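Local coordinates for protein maltose operon transcriptional repressor (Staphylococcus aureus subsp. aureus Mu50, PDB 3HCW) that probably represses transcription of the maltose operon, with a C-terminal periplasmic-binding-protein-like part that probably senses a small effector such as a sugar, at residues Y8-E18 against G42-N51; I111-L122 against T241-L250. All coordinates share one frame; numbering follows the deposited sequence.

Contact 1 of 2, residues Y8-E18 against G42-N51; sequences YKIGLVLKGSE and GYGTQTTVSN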
loop_
_atom_site.group_PDB
_atom_site.type_symbol
_atom_site.label_atom_id
_atom_site.label_comp_id
_atom_site.label_asym_id
_atom_site.label_seq_id
_atom_site.Cartn_x
_atom_site.Cartn_y
_atom_site.Cartn_z
ATOM N N TYR A 8 -17.520 23.198 -6.673
ATOM C CA TYR A 8 -16.469 23.084 -5.627
ATOM C C TYR A 8 -15.878 21.679 -5.539
ATOM O O TYR A 8 -15.661 21.154 -4.442
ATOM C CB TYR A 8 -16.930 23.560 -4.230
ATOM C CG TYR A 8 -17.476 24.973 -4.161
ATOM C CD1 TYR A 8 -17.083 25.956 -5.076
ATOM C CD2 TYR A 8 -18.372 25.334 -3.155
ATOM C CE1 TYR A 8 -17.593 27.250 -5.008
ATOM C CE2 TYR A 8 -18.889 26.626 -3.077
ATOM C CZ TYR A 8 -18.491 27.578 -4.001
ATOM O OH TYR A 8 -18.999 28.855 -3.924
ATOM N N LYS A 9 -15.638 21.081 -6.706
ATOM C CA LYS A 9 -15.075 19.736 -6.808
ATOM C C LYS A 9 -13.934 19.673 -7.819
ATOM O O LYS A 9 -13.969 20.347 -8.854
ATOM C CB LYS A 9 -16.159 18.720 -7.172
ATOM C CG LYS A 9 -16.673 17.907 -5.988
ATOM C CD LYS A 9 -17.431 16.687 -6.473
ATOM C CE LYS A 9 -17.524 15.624 -5.396
ATOM N NZ LYS A 9 -17.889 14.300 -5.976
ATOM N N ILE A 10 -12.920 18.867 -7.506
ATOM C CA ILE A 10 -11.771 18.681 -8.397
ATOM C C ILE A 10 -11.714 17.232 -8.881
ATOM O O ILE A 10 -11.698 16.309 -8.069
ATOM C CB ILE A 10 -10.414 19.028 -7.704
ATOM C CG1 ILE A 10 -10.505 20.320 -6.869
ATOM C CG2 ILE A 10 -9.264 19.062 -8.736
ATOM C CD1 ILE A 10 -10.690 21.590 -7.673
ATOM N N GLY A 11 -11.695 17.038 -10.198
ATOM C CA GLY A 11 -11.518 15.705 -10.771
ATOM C C GLY A 11 -10.050 15.314 -10.832
ATOM O O GLY A 11 -9.220 16.056 -11.354
ATOM N N LEU A 12 -9.725 14.151 -10.286
ATOM C CA LEU A 12 -8.349 13.659 -10.281
ATOM C C LEU A 12 -8.191 12.470 -11.243
ATOM O O LEU A 12 -8.635 11.362 -10.936
ATOM C CB LEU A 12 -7.937 13.272 -8.858
ATOM C CG LEU A 12 -8.380 14.234 -7.738
ATOM C CD1 LEU A 12 -8.038 13.669 -6.386
ATOM C CD2 LEU A 12 -7.806 15.644 -7.877
ATOM N N VAL A 13 -7.557 12.702 -12.395
ATOM C CA VAL A 13 -7.357 11.638 -13.399
ATOM C C VAL A 13 -6.160 10.709 -13.131
ATOM O O VAL A 13 -5.000 11.132 -13.167
ATOM C CB VAL A 13 -7.255 12.198 -14.837
ATOM C CG1 VAL A 13 -7.317 11.057 -15.860
ATOM C CG2 VAL A 13 -8.365 13.194 -15.101
ATOM N N LEU A 14 -6.472 9.441 -12.879
ATOM C CA LEU A 14 -5.489 8.383 -12.652
ATOM C C LEU A 14 -5.168 7.624 -13.944
ATOM O O LEU A 14 -5.939 7.653 -14.909
ATOM C CB LEU A 14 -6.024 7.394 -11.609
ATOM C CG LEU A 14 -5.653 7.429 -10.121
ATOM C CD1 LEU A 14 -4.366 6.662 -9.881
ATOM C CD2 LEU A 14 -5.568 8.833 -9.550
ATOM N N LYS A 15 -4.024 6.940 -13.936
ATOM C CA LYS A 15 -3.554 6.099 -15.043
ATOM C C LYS A 15 -4.384 4.809 -15.160
ATOM O O LYS A 15 -4.780 4.411 -16.261
ATOM C CB LYS A 15 -2.071 5.770 -14.821
ATOM C CG LYS A 15 -1.350 5.073 -15.972
ATOM C CD LYS A 15 -0.181 4.215 -15.452
ATOM C CE LYS A 15 0.931 5.059 -14.826
ATOM N NZ LYS A 15 2.004 4.226 -14.220
ATOM N N GLY A 16 -4.639 4.169 -14.017
ATOM C CA GLY A 16 -5.453 2.951 -13.940
ATOM C C GLY A 16 -6.007 2.683 -12.546
ATOM O O GLY A 16 -5.723 3.425 -11.601
ATOM N N SER A 17 -6.800 1.619 -12.424
ATOM C CA SER A 17 -7.434 1.246 -11.153
ATOM C C SER A 17 -6.805 -0.014 -10.579
ATOM O O SER A 17 -7.198 -0.476 -9.501
ATOM C CB SER A 17 -8.930 0.995 -11.350
ATOM O OG SER A 17 -9.415 1.677 -12.483
ATOM N N GLU A 18 -5.823 -0.547 -11.313
ATOM C CA GLU A 18 -5.196 -1.849 -11.054
ATOM C C GLU A 18 -4.727 -2.015 -9.613
ATOM O O GLU A 18 -4.395 -1.034 -8.940
ATOM C CB GLU A 18 -4.007 -2.082 -12.003
ATOM C CG GLU A 18 -4.039 -1.303 -13.326
ATOM C CD GLU A 18 -5.123 -1.762 -14.287
ATOM O OE1 GLU A 18 -5.946 -0.913 -14.698
ATOM O OE2 GLU A 18 -5.150 -2.964 -14.631
ATOM N N GLY A 42 -12.686 23.945 1.355
ATOM C CA GLY A 42 -14.072 23.704 0.936
ATOM C C GLY A 42 -14.265 22.981 -0.392
ATOM O O GLY A 42 -15.377 22.949 -0.937
ATOM N N TYR A 43 -13.187 22.401 -0.914
ATOM C CA TYR A 43 -13.237 21.678 -2.178
ATOM C C TYR A 43 -13.263 20.174 -1.971
ATOM O O TYR A 43 -12.546 19.642 -1.125
ATOM C CB TYR A 43 -12.070 22.089 -3.088
ATOM C CG TYR A 43 -12.338 23.369 -3.852
ATOM C CD1 TYR A 43 -12.194 24.623 -3.238
ATOM C CD2 TYR A 43 -12.760 23.329 -5.185
ATOM C CE1 TYR A 43 -12.446 25.799 -3.937
ATOM C CE2 TYR A 43 -13.012 24.500 -5.898
ATOM C CZ TYR A 43 -12.852 25.727 -5.269
ATOM O OH TYR A 43 -13.109 26.881 -5.966
ATOM N N GLY A 44 -14.120 19.501 -2.732
ATOM C CA GLY A 44 -14.177 18.040 -2.727
ATOM C C GLY A 44 -13.329 17.510 -3.865
ATOM O O GLY A 44 -12.873 18.280 -4.712
ATOM N N THR A 45 -13.095 16.200 -3.870
ATOM C CA THR A 45 -12.307 15.549 -4.920
ATOM C C THR A 45 -13.035 14.335 -5.480
ATOM O O THR A 45 -13.829 13.704 -4.784
ATOM C CB THR A 45 -10.897 15.105 -4.434
ATOM O OG1 THR A 45 -11.013 14.037 -3.490
ATOM C CG2 THR A 45 -10.115 16.260 -3.809
ATOM N N GLN A 46 -12.754 14.009 -6.739
ATOM C CA GLN A 46 -13.368 12.855 -7.391
ATOM C C GLN A 46 -12.360 12.133 -8.290
ATOM O O GLN A 46 -12.062 12.574 -9.415
ATOM C CB GLN A 46 -14.604 13.287 -8.179
ATOM C CG GLN A 46 -15.551 12.150 -8.542
ATOM C CD GLN A 46 -16.482 12.515 -9.689
ATOM O OE1 GLN A 46 -17.164 13.540 -9.653
ATOM N NE2 GLN A 46 -16.512 11.674 -10.714
ATOM N N THR A 47 -11.849 11.023 -7.760
ATOM C CA THR A 47 -10.849 10.180 -8.400
ATOM C C THR A 47 -11.475 9.298 -9.487
ATOM O O THR A 47 -12.426 8.557 -9.206
ATOM C CB THR A 47 -10.190 9.262 -7.338
ATOM O OG1 THR A 47 -9.736 10.048 -6.227
ATOM C CG2 THR A 47 -9.022 8.490 -7.917
ATOM N N THR A 48 -10.939 9.362 -10.711
ATOM C CA THR A 48 -11.379 8.466 -11.803
ATOM C C THR A 48 -11.121 7.006 -11.433
ATOM O O THR A 48 -10.150 6.697 -10.727
ATOM C CB THR A 48 -10.723 8.774 -13.191
ATOM O OG1 THR A 48 -9.316 8.503 -13.152
ATOM C CG2 THR A 48 -10.960 10.218 -13.628
ATOM N N VAL A 49 -12.005 6.125 -11.899
ATOM C CA VAL A 49 -11.999 4.715 -11.512
ATOM C C VAL A 49 -11.750 3.793 -12.732
ATOM O O VAL A 49 -11.704 2.562 -12.609
ATOM C CB VAL A 49 -13.311 4.367 -10.722
ATOM C CG1 VAL A 49 -14.501 4.108 -11.666
ATOM C CG2 VAL A 49 -13.090 3.219 -9.737
ATOM N N SER A 50 -11.548 4.414 -13.895
ATOM C CA SER A 50 -11.365 3.721 -15.171
ATOM C C SER A 50 -10.010 3.018 -15.278
ATOM O O SER A 50 -9.021 3.454 -14.684
ATOM C CB SER A 50 -11.509 4.721 -16.313
ATOM O OG SER A 50 -12.499 4.318 -17.229
ATOM N N ASN A 51 -9.972 1.938 -16.056
ATOM C CA ASN A 51 -8.808 1.051 -16.113
ATOM C C ASN A 51 -8.127 0.949 -17.488
ATOM O O ASN A 51 -7.098 0.291 -17.626
ATOM C CB ASN A 51 -9.170 -0.345 -15.578
ATOM C CG ASN A 51 -10.341 -0.984 -16.327
ATOM O OD1 ASN A 51 -10.142 -1.793 -17.235
ATOM N ND2 ASN A 51 -11.566 -0.626 -15.941
#

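Contact 2 of 2, residues I111-L122 against T241-L250; sequences IDNDNILASENL and TCIDIKPRML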
loop_
_atom_site.group_PDB
_atom_site.type_symbol
_atom_site.label_atom_id
_atom_site.label_comp_id
_atom_site.label_asym_id
_atom_site.label_seq_id
_atom_site.Cartn_x
_atom_site.Cartn_y
_atom_site.Cartn_z
ATOM N N ILE A 111 3.616 20.097 -11.942
ATOM C CA ILE A 111 4.270 19.827 -10.666
ATOM C C ILE A 111 5.027 18.508 -10.810
ATOM O O ILE A 111 4.436 17.480 -11.098
ATOM C CB ILE A 111 3.250 19.799 -9.481
ATOM C CG1 ILE A 111 2.724 21.210 -9.170
ATOM C CG2 ILE A 111 3.891 19.274 -8.220
ATOM C CD1 ILE A 111 1.418 21.524 -9.797
ATOM N N ASP A 112 6.341 18.545 -10.631
ATOM C CA ASP A 112 7.161 17.358 -10.843
ATOM C C ASP A 112 8.280 17.264 -9.798
ATOM O O ASP A 112 8.502 18.212 -9.031
ATOM C CB ASP A 112 7.759 17.419 -12.253
ATOM C CG ASP A 112 8.021 16.044 -12.862
ATOM O OD1 ASP A 112 7.679 15.014 -12.248
ATOM O OD2 ASP A 112 8.595 15.998 -13.972
ATOM N N ASN A 113 8.938 16.105 -9.742
ATOM C CA ASN A 113 10.284 16.003 -9.185
ATOM C C ASN A 113 11.240 16.229 -10.344
ATOM O O ASN A 113 10.828 16.166 -11.519
ATOM C CB ASN A 113 10.561 14.604 -8.633
ATOM C CG ASN A 113 9.604 14.191 -7.542
ATOM O OD1 ASN A 113 8.827 13.252 -7.711
ATOM N ND2 ASN A 113 9.660 14.879 -6.407
ATOM N N ASP A 114 12.515 16.460 -10.026
ATOM C CA ASP A 114 13.572 16.417 -11.038
ATOM C C ASP A 114 14.026 14.965 -11.133
ATOM O O ASP A 114 14.821 14.484 -10.330
ATOM C CB ASP A 114 14.721 17.384 -10.691
ATOM C CG ASP A 114 15.763 17.516 -11.811
ATOM O OD1 ASP A 114 16.570 18.471 -11.768
ATOM O OD2 ASP A 114 15.807 16.665 -12.725
ATOM N N ASN A 115 13.503 14.260 -12.129
ATOM C CA ASN A 115 13.652 12.808 -12.176
ATOM C C ASN A 115 14.970 12.359 -12.782
ATOM O O ASN A 115 15.436 11.242 -12.530
ATOM C CB ASN A 115 12.441 12.145 -12.855
ATOM C CG ASN A 115 11.355 11.772 -11.866
ATOM O OD1 ASN A 115 11.611 11.088 -10.870
ATOM N ND2 ASN A 115 10.126 12.189 -12.149
ATOM N N ILE A 116 15.582 13.244 -13.560
ATOM C CA ILE A 116 16.946 13.024 -14.019
ATOM C C ILE A 116 17.928 13.122 -12.837
ATOM O O ILE A 116 18.703 12.205 -12.596
ATOM C CB ILE A 116 17.310 13.955 -15.175
ATOM C CG1 ILE A 116 16.372 13.673 -16.367
ATOM C CG2 ILE A 116 18.770 13.774 -15.539
ATOM C CD1 ILE A 116 16.597 14.502 -17.610
ATOM N N LEU A 117 17.837 14.196 -12.073
ATOM C CA LEU A 117 18.708 14.414 -10.924
ATOM C C LEU A 117 18.529 13.316 -9.874
ATOM O O LEU A 117 19.521 12.751 -9.379
ATOM C CB LEU A 117 18.464 15.820 -10.332
ATOM C CG LEU A 117 19.299 16.334 -9.157
ATOM C CD1 LEU A 117 20.799 16.183 -9.414
ATOM C CD2 LEU A 117 18.950 17.778 -8.877
ATOM N N ALA A 118 17.273 12.962 -9.591
ATOM C CA ALA A 118 16.963 11.894 -8.629
ATOM C C ALA A 118 17.684 10.605 -8.999
ATOM O O ALA A 118 18.379 10.008 -8.146
ATOM C CB ALA A 118 15.461 11.662 -8.523
ATOM N N SER A 119 17.561 10.219 -10.277
ATOM C CA SER A 119 18.218 9.009 -10.773
ATOM C C SER A 119 19.735 9.127 -10.788
ATOM O O SER A 119 20.433 8.163 -10.440
ATOM C CB SER A 119 17.686 8.584 -12.150
ATOM O OG SER A 119 17.652 9.662 -13.065
ATOM N N GLU A 120 20.241 10.300 -11.173
ATOM C CA GLU A 120 21.668 10.559 -11.161
ATOM C C GLU A 120 22.240 10.443 -9.754
ATOM O O GLU A 120 23.308 9.886 -9.588
ATOM C CB GLU A 120 21.964 11.941 -11.719
ATOM C CG GLU A 120 21.956 11.965 -13.210
ATOM C CD GLU A 120 22.137 13.328 -13.800
ATOM O OE1 GLU A 120 22.342 14.304 -13.038
ATOM O OE2 GLU A 120 22.072 13.404 -15.045
ATOM N N ASN A 121 21.521 10.981 -8.764
ATOM C CA ASN A 121 21.891 10.849 -7.363
ATOM C C ASN A 121 21.944 9.392 -6.921
ATOM O O ASN A 121 22.879 8.984 -6.228
ATOM C CB ASN A 121 20.914 11.614 -6.463
ATOM C CG ASN A 121 21.058 13.097 -6.589
ATOM O OD1 ASN A 121 22.093 13.586 -7.016
ATOM N ND2 ASN A 121 20.008 13.833 -6.226
ATOM N N LEU A 122 20.932 8.619 -7.316
ATOM C CA LEU A 122 20.879 7.204 -6.961
ATOM C C LEU A 122 21.978 6.424 -7.667
ATOM O O LEU A 122 22.685 5.638 -7.017
ATOM C CB LEU A 122 19.505 6.597 -7.265
ATOM C CG LEU A 122 19.220 5.169 -6.786
ATOM C CD1 LEU A 122 18.974 5.155 -5.292
ATOM C CD2 LEU A 122 18.009 4.587 -7.520
ATOM N N THR A 241 17.630 0.819 -0.331
ATOM C CA THR A 241 18.091 2.151 -0.654
ATOM C C THR A 241 17.171 2.699 -1.735
ATOM O O THR A 241 16.861 2.011 -2.725
ATOM C CB THR A 241 19.540 2.109 -1.105
ATOM O OG1 THR A 241 20.364 1.743 0.013
ATOM C CG2 THR A 241 20.001 3.437 -1.646
ATOM N N CYS A 242 16.709 3.927 -1.513
ATOM C CA CYS A 242 15.780 4.546 -2.442
ATOM C C CYS A 242 15.727 6.050 -2.360
ATOM O O CYS A 242 16.200 6.677 -1.403
ATOM C CB CYS A 242 14.364 3.957 -2.327
ATOM S SG CYS A 242 13.846 3.582 -0.679
ATOM N N ILE A 243 15.195 6.616 -3.434
ATOM C CA ILE A 243 14.983 8.033 -3.552
ATOM C C ILE A 243 13.570 8.338 -3.069
ATOM O O ILE A 243 12.587 7.837 -3.632
ATOM C CB ILE A 243 15.130 8.496 -5.021
ATOM C CG1 ILE A 243 16.531 8.181 -5.568
ATOM C CG2 ILE A 243 14.818 9.977 -5.137
ATOM C CD1 ILE A 243 17.678 9.009 -4.931
ATOM N N ASP A 244 13.478 9.154 -2.020
ATOM C CA ASP A 244 12.200 9.662 -1.533
ATOM C C ASP A 244 11.721 10.812 -2.446
ATOM O O ASP A 244 12.365 11.840 -2.533
ATOM C CB ASP A 244 12.383 10.133 -0.086
ATOM C CG ASP A 244 11.097 10.626 0.548
ATOM O OD1 ASP A 244 10.013 10.513 -0.071
ATOM O OD2 ASP A 244 11.178 11.121 1.694
ATOM N N ILE A 245 10.588 10.643 -3.115
ATOM C CA ILE A 245 10.162 11.639 -4.108
ATOM C C ILE A 245 9.020 12.528 -3.607
ATOM O O ILE A 245 8.363 13.224 -4.394
ATOM C CB ILE A 245 9.847 10.998 -5.485
ATOM C CG1 ILE A 245 8.616 10.091 -5.413
ATOM C CG2 ILE A 245 11.055 10.236 -6.005
ATOM C CD1 ILE A 245 8.151 9.581 -6.760
ATOM N N LYS A 246 8.827 12.506 -2.281
ATOM C CA LYS A 246 7.865 13.336 -1.551
ATOM C C LYS A 246 6.462 13.403 -2.192
ATOM O O LYS A 246 6.009 14.489 -2.585
ATOM C CB LYS A 246 8.433 14.751 -1.363
ATOM C CG LYS A 246 9.930 14.824 -1.064
ATOM C CD LYS A 246 10.241 14.500 0.394
ATOM C CE LYS A 246 11.745 14.384 0.600
ATOM N NZ LYS A 246 12.076 13.666 1.865
ATOM N N PRO A 247 5.781 12.247 -2.321
ATOM C CA PRO A 247 4.478 12.239 -3.021
ATOM C C PRO A 247 3.356 13.020 -2.308
ATOM O O PRO A 247 2.470 13.590 -2.971
ATOM C CB PRO A 247 4.156 10.743 -3.159
ATOM C CG PRO A 247 4.957 10.062 -2.067
ATOM C CD PRO A 247 6.186 10.901 -1.861
ATOM N N ARG A 248 3.411 13.081 -0.979
ATOM C CA ARG A 248 2.443 13.873 -0.221
ATOM C C ARG A 248 2.647 15.368 -0.469
ATOM O O ARG A 248 1.667 16.107 -0.600
ATOM C CB ARG A 248 2.492 13.546 1.265
ATOM C CG ARG A 248 1.252 13.984 2.006
ATOM C CD ARG A 248 1.230 13.410 3.399
ATOM N NE ARG A 248 0.139 13.987 4.173
ATOM C CZ ARG A 248 -0.226 13.574 5.378
ATOM N NH1 ARG A 248 -1.236 14.172 6.001
ATOM N NH2 ARG A 248 0.415 12.573 5.960
ATOM N N MET A 249 3.914 15.789 -0.565
ATOM C CA MET A 249 4.266 17.159 -0.954
ATOM C C MET A 249 3.808 17.478 -2.375
ATOM O O MET A 249 3.217 18.520 -2.607
ATOM C CB MET A 249 5.774 17.400 -0.852
ATOM C CG MET A 249 6.229 18.186 0.369
ATOM S SD MET A 249 7.933 18.782 0.204
ATOM C CE MET A 249 7.713 20.169 -0.907
ATOM N N LEU A 250 4.100 16.583 -3.325
ATOM C CA LEU A 250 3.640 16.760 -4.713
ATOM C C LEU A 250 2.130 17.010 -4.792
ATOM O O LEU A 250 1.679 17.907 -5.500
ATOM C CB LEU A 250 3.986 15.527 -5.564
ATOM C CG LEU A 250 5.432 15.276 -5.983
ATOM C CD1 LEU A 250 5.649 13.792 -6.213
ATOM C CD2 LEU A 250 5.803 16.074 -7.234
#

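Contact 1 of 2, residues Y8-E18 against G42-N51
Thr48 meets Leu12, Val13 and Leu14 where two parallel strands begin to part. Thr48 CB lies 4.0 Å from Leu12 O. From there Thr48 CG2 branches over the backbone and reaches Val13 CA at 3.9 Å. The other branch, OG1, sits between the backbone N and the carbonyl carbon of its own residue (chi1 66°). This turns the hydroxyl toward the facing chain. Leu14 N donates to it in a nearly straight bond, with Leu14 N and Thr48 OG1 3.0 Å apart. The hydroxyl thus stands in for a backbone carbonyl just past the last main-chain bond, Thr48 N to Leu12 O. Before that point the pairing of 9-13 with 44-47 is regular. Gly44 donates to Tyr8 O and accepts from Ile10 N; Gln46 donates to Ile10 O and accepts from Leu12 N.

On one side of the sheet Leu12 CD1 rests against Thr45 CB at 3.7 Å, and Leu14 CD2 meets Thr47 CG2 at 3.8 Å. Ile10 CD1 reaches Tyr43 CD2 at 3.7 Å on this same side. Helix 25-39 packs on Leu12 and Leu14. On the other side the side chains of Gln46 and Thr48 touch helix 53-65. Strand 44-47 is one of the two outermost strands of the sheet within this chain. Strand 9-13, helix 25-39 and strand 44-47 form the beta-alpha-beta crossover that opens a Rossmann-like lobe.

Contact 2 of 2, residues I111-L122 against T241-L250
Asn113 and Ile245 lie with their side chains at about a right angle. The amide of Asn113 reaches the backbone of Ile245: ND2 donates to Ile245 O at 2.9 Å, from above the carbonyl plane. Asn113 ND2 has a second acceptor in Ile275 O, so two carbonyls fix the amide's rotation. Asn113 OD1 lies against Ile245 CB at 3.3 Å. Leu250 CD1 is also close to Asn113 OD1, at 3.6 Å. The same oxygen is hydrogen-bonded to glycerol.

The side chain of Ile243 meets that of Leu122 at a slant and also touches Ala118. Chi1 of -60° sets Ile243 CG1 anti to the carbonyl carbon, and with chi2 of -68° Ile243 CD1 comes to 3.4 Å from Ala118 O. Ile243 CG1 packs on Leu122 CB at 3.8 Å, while the CG2 branch meets Ala118 CB. Ile111 and Leu250 lie alongside each other, pointing opposite ways, with Ile111 CG2 3.9 Å from Leu250 CD2.

Both segments pass from strand to helix, Asp114 capping the first helix and an Asx turn at Asp244 preceding the second. Two such passages, with strand 272-280 between their strands, are consistent with the interlobe hinge of the type I periplasmic-binding-protein fold.

How the contacts relate
Contact 1 lies at the edge of one lobe, and contact 2 lies near the middle of the chain. Their centres are 23 Å apart, and their nearest atoms are about 10 Å apart. Helix 247-263 joins them: it begins in contact 2, and further along Leu259 and Leu262 pack on Tyr43, with Leu262 also touching Ile10. Arg248 adds a salt bridge to Glu36, on the helix that connects the strands of contact 1. Glycerol, probably from the crystallisation liquor, binds at contact 2, about 3 Å from the side chain of Asp112. It also bonds to Asn113 and Asn115. The site is consistent with an effector pocket between the lobes.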